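LanC-like protein GCR2 (Arabidopsis thaliana, PDB 3T33) may take part in abscisic acid signalling and is a zinc-binding member of the LanC-like protein family. Local coordinates at residues A[152-157]-A[182-187]. Residues are numbered along the deposited sequence; the frame is centred on the assembly and turned at random.
Sequences RYLARF and LFLNKH
Leu184 meets Leu154 and Phe157 through a single methyl, CD2. Traced outward, its CB points at helix 147-158 but stays 4.7 Å from the nearest ring atom, Phe157 CE2. Leu184 CG, placed anti to the backbone N (chi1 -177°), extends the side chain from helix 174-188 into the interface but, 5.1 Å from Leu154 CD1, still touches neither partner. There it forks. Leu184 CD1 remains 5.6 Å from Leu154 CD1, whereas CD2 lies 4.0 Å from Leu154 CD1 and 4.0 Å from Phe157 CD2, both van der Waals distances. The leucine side chains lie roughly perpendicular; those of Phe157 and Leu184 overlap antiparallel, and the methyl approaches the ring obliquely. Leu154 arrives differently: its CB does not point at the partner helix, but with CG also anti (chi1 -176°) its CD1 swings inward. No hydrogen bond joins the segments, and all three touching residues are buried. Val139 of helix 130-144 and Ile193 of a loop also touch Leu184, extending the apolar cluster. The 111 Å² interface and the 9.2 Å separation of Leu154 CA and Leu184 CA indicate light side-chain packing between successive helices, consistent with the layered α/α-toroid fold of LanC-like proteins.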
loop_
_atom_site.group_PDB
_atom_site.type_symbol
_atom_site.label_atom_id
_atom_site.label_comp_id
_atom_site.label_asym_id
_atom_site.label_seq_id
_atom_site.Cartn_x
_atom_site.Cartn_y
_atom_site.Cartn_z
ATOM N N ARG A 152 21.817 15.755 4.837
ATOM C CA ARG A 152 21.921 15.972 3.429
ATOM C C ARG A 152 20.621 15.565 2.704
ATOM O O ARG A 152 20.164 16.288 1.806
ATOM C CB ARG A 152 23.189 15.297 2.893
ATOM C CG ARG A 152 23.107 14.737 1.455
ATOM C CD ARG A 152 24.418 13.967 1.082
ATOM N NE ARG A 152 24.136 12.853 0.166
ATOM C CZ ARG A 152 24.937 11.809 -0.052
ATOM N NH1 ARG A 152 26.102 11.697 0.584
ATOM N NH2 ARG A 152 24.543 10.863 -0.906
ATOM N N TYR A 153 20.019 14.432 3.069
ATOM C CA TYR A 153 18.724 14.077 2.436
ATOM C C TYR A 153 17.582 14.973 2.945
ATOM O O TYR A 153 16.651 15.274 2.220
ATOM C CB TYR A 153 18.322 12.625 2.665
ATOM C CG TYR A 153 19.050 11.626 1.805
ATOM C CD1 TYR A 153 18.809 11.541 0.430
ATOM C CD2 TYR A 153 19.993 10.744 2.390
ATOM C CE1 TYR A 153 19.505 10.629 -0.368
ATOM C CE2 TYR A 153 20.671 9.817 1.615
ATOM C CZ TYR A 153 20.415 9.745 0.248
ATOM O OH TYR A 153 21.130 8.842 -0.490
ATOM N N LEU A 154 17.661 15.341 4.208
ATOM C CA LEU A 154 16.731 16.285 4.789
ATOM C C LEU A 154 16.727 17.669 4.087
ATOM O O LEU A 154 15.633 18.232 3.842
ATOM C CB LEU A 154 17.029 16.428 6.256
ATOM C CG LEU A 154 16.059 17.329 6.998
ATOM C CD1 LEU A 154 14.675 16.798 6.803
ATOM C CD2 LEU A 154 16.432 17.452 8.428
ATOM N N ALA A 155 17.922 18.180 3.743
ATOM C CA ALA A 155 18.084 19.426 2.945
ATOM C C ALA A 155 17.499 19.255 1.528
ATOM O O ALA A 155 16.846 20.164 0.998
ATOM C CB ALA A 155 19.601 19.867 2.877
ATOM N N ARG A 156 17.708 18.091 0.914
ATOM C CA ARG A 156 17.142 17.878 -0.389
ATOM C C ARG A 156 15.634 17.781 -0.277
ATOM O O ARG A 156 14.891 18.279 -1.148
ATOM C CB ARG A 156 17.698 16.622 -1.038
ATOM C CG ARG A 156 19.152 16.755 -1.486
ATOM C CD ARG A 156 19.782 15.344 -1.556
ATOM N NE ARG A 156 21.223 15.351 -1.838
ATOM C CZ ARG A 156 22.036 14.313 -1.616
ATOM N NH1 ARG A 156 21.557 13.174 -1.101
ATOM N NH2 ARG A 156 23.333 14.403 -1.899
ATOM N N PHE A 157 15.151 17.192 0.806
ATOM C CA PHE A 157 13.719 17.025 0.886
ATOM C C PHE A 157 13.105 18.456 1.060
ATOM O O PHE A 157 12.147 18.811 0.425
ATOM C CB PHE A 157 13.325 16.150 2.072
ATOM C CG PHE A 157 11.857 15.781 2.061
ATOM C CD1 PHE A 157 10.874 16.747 1.956
ATOM C CD2 PHE A 157 11.450 14.468 2.133
ATOM C CE1 PHE A 157 9.533 16.396 1.916
ATOM C CE2 PHE A 157 10.120 14.143 2.121
ATOM C CZ PHE A 157 9.169 15.090 1.988
ATOM N N LEU A 182 4.514 13.259 6.174
ATOM C CA LEU A 182 4.001 12.494 7.326
ATOM C C LEU A 182 4.891 11.289 7.599
ATOM O O LEU A 182 5.298 11.083 8.682
ATOM C CB LEU A 182 2.593 12.070 7.069
ATOM C CG LEU A 182 1.614 13.254 6.963
ATOM C CD1 LEU A 182 0.305 12.832 6.373
ATOM C CD2 LEU A 182 1.432 13.957 8.366
ATOM N N PHE A 183 5.292 10.591 6.559
ATOM C CA PHE A 183 6.150 9.444 6.683
ATOM C C PHE A 183 7.515 9.807 7.294
ATOM O O PHE A 183 7.984 9.176 8.250
ATOM C CB PHE A 183 6.340 8.836 5.286
ATOM C CG PHE A 183 7.414 7.787 5.213
ATOM C CD1 PHE A 183 8.752 8.157 5.020
ATOM C CD2 PHE A 183 7.086 6.408 5.325
ATOM C CE1 PHE A 183 9.803 7.167 4.933
ATOM C CE2 PHE A 183 8.114 5.399 5.202
ATOM C CZ PHE A 183 9.475 5.776 5.001
ATOM N N LEU A 184 8.134 10.845 6.765
ATOM C CA LEU A 184 9.401 11.295 7.292
ATOM C C LEU A 184 9.305 11.670 8.771
ATOM O O LEU A 184 10.148 11.229 9.610
ATOM C CB LEU A 184 9.946 12.465 6.483
ATOM C CG LEU A 184 11.315 12.927 6.950
ATOM C CD1 LEU A 184 12.305 11.787 7.010
ATOM C CD2 LEU A 184 11.881 14.049 6.050
ATOM N N ASN A 185 8.294 12.473 9.104
ATOM C CA ASN A 185 8.132 12.953 10.498
ATOM C C ASN A 185 7.839 11.805 11.510
ATOM O O ASN A 185 8.410 11.747 12.589
ATOM C CB ASN A 185 7.064 14.092 10.576
ATOM C CG ASN A 185 7.624 15.511 10.065
ATOM O OD1 ASN A 185 8.742 15.633 9.550
ATOM N ND2 ASN A 185 6.848 16.543 10.255
ATOM N N LYS A 186 6.925 10.929 11.149
ATOM C CA LYS A 186 6.567 9.789 11.989
ATOM C C LYS A 186 7.820 8.950 12.321
ATOM O O LYS A 186 8.102 8.688 13.489
ATOM C CB LYS A 186 5.514 8.962 11.221
ATOM C CG LYS A 186 5.262 7.539 11.734
ATOM C CD LYS A 186 3.994 7.471 12.608
ATOM C CE LYS A 186 3.324 6.074 12.601
ATOM N NZ LYS A 186 1.829 6.176 12.791
ATOM N N HIS A 187 8.584 8.589 11.295
ATOM C CA HIS A 187 9.757 7.771 11.429
ATOM C C HIS A 187 10.907 8.385 12.188
ATOM O O HIS A 187 11.507 7.700 13.043
ATOM C CB HIS A 187 10.248 7.288 10.066
ATOM C CG HIS A 187 9.430 6.170 9.494
ATOM N ND1 HIS A 187 9.928 4.895 9.335
ATOM C CD2 HIS A 187 8.134 6.122 9.087
ATOM C CE1 HIS A 187 8.987 4.114 8.827
ATOM N NE2 HIS A 187 7.891 4.835 8.662
#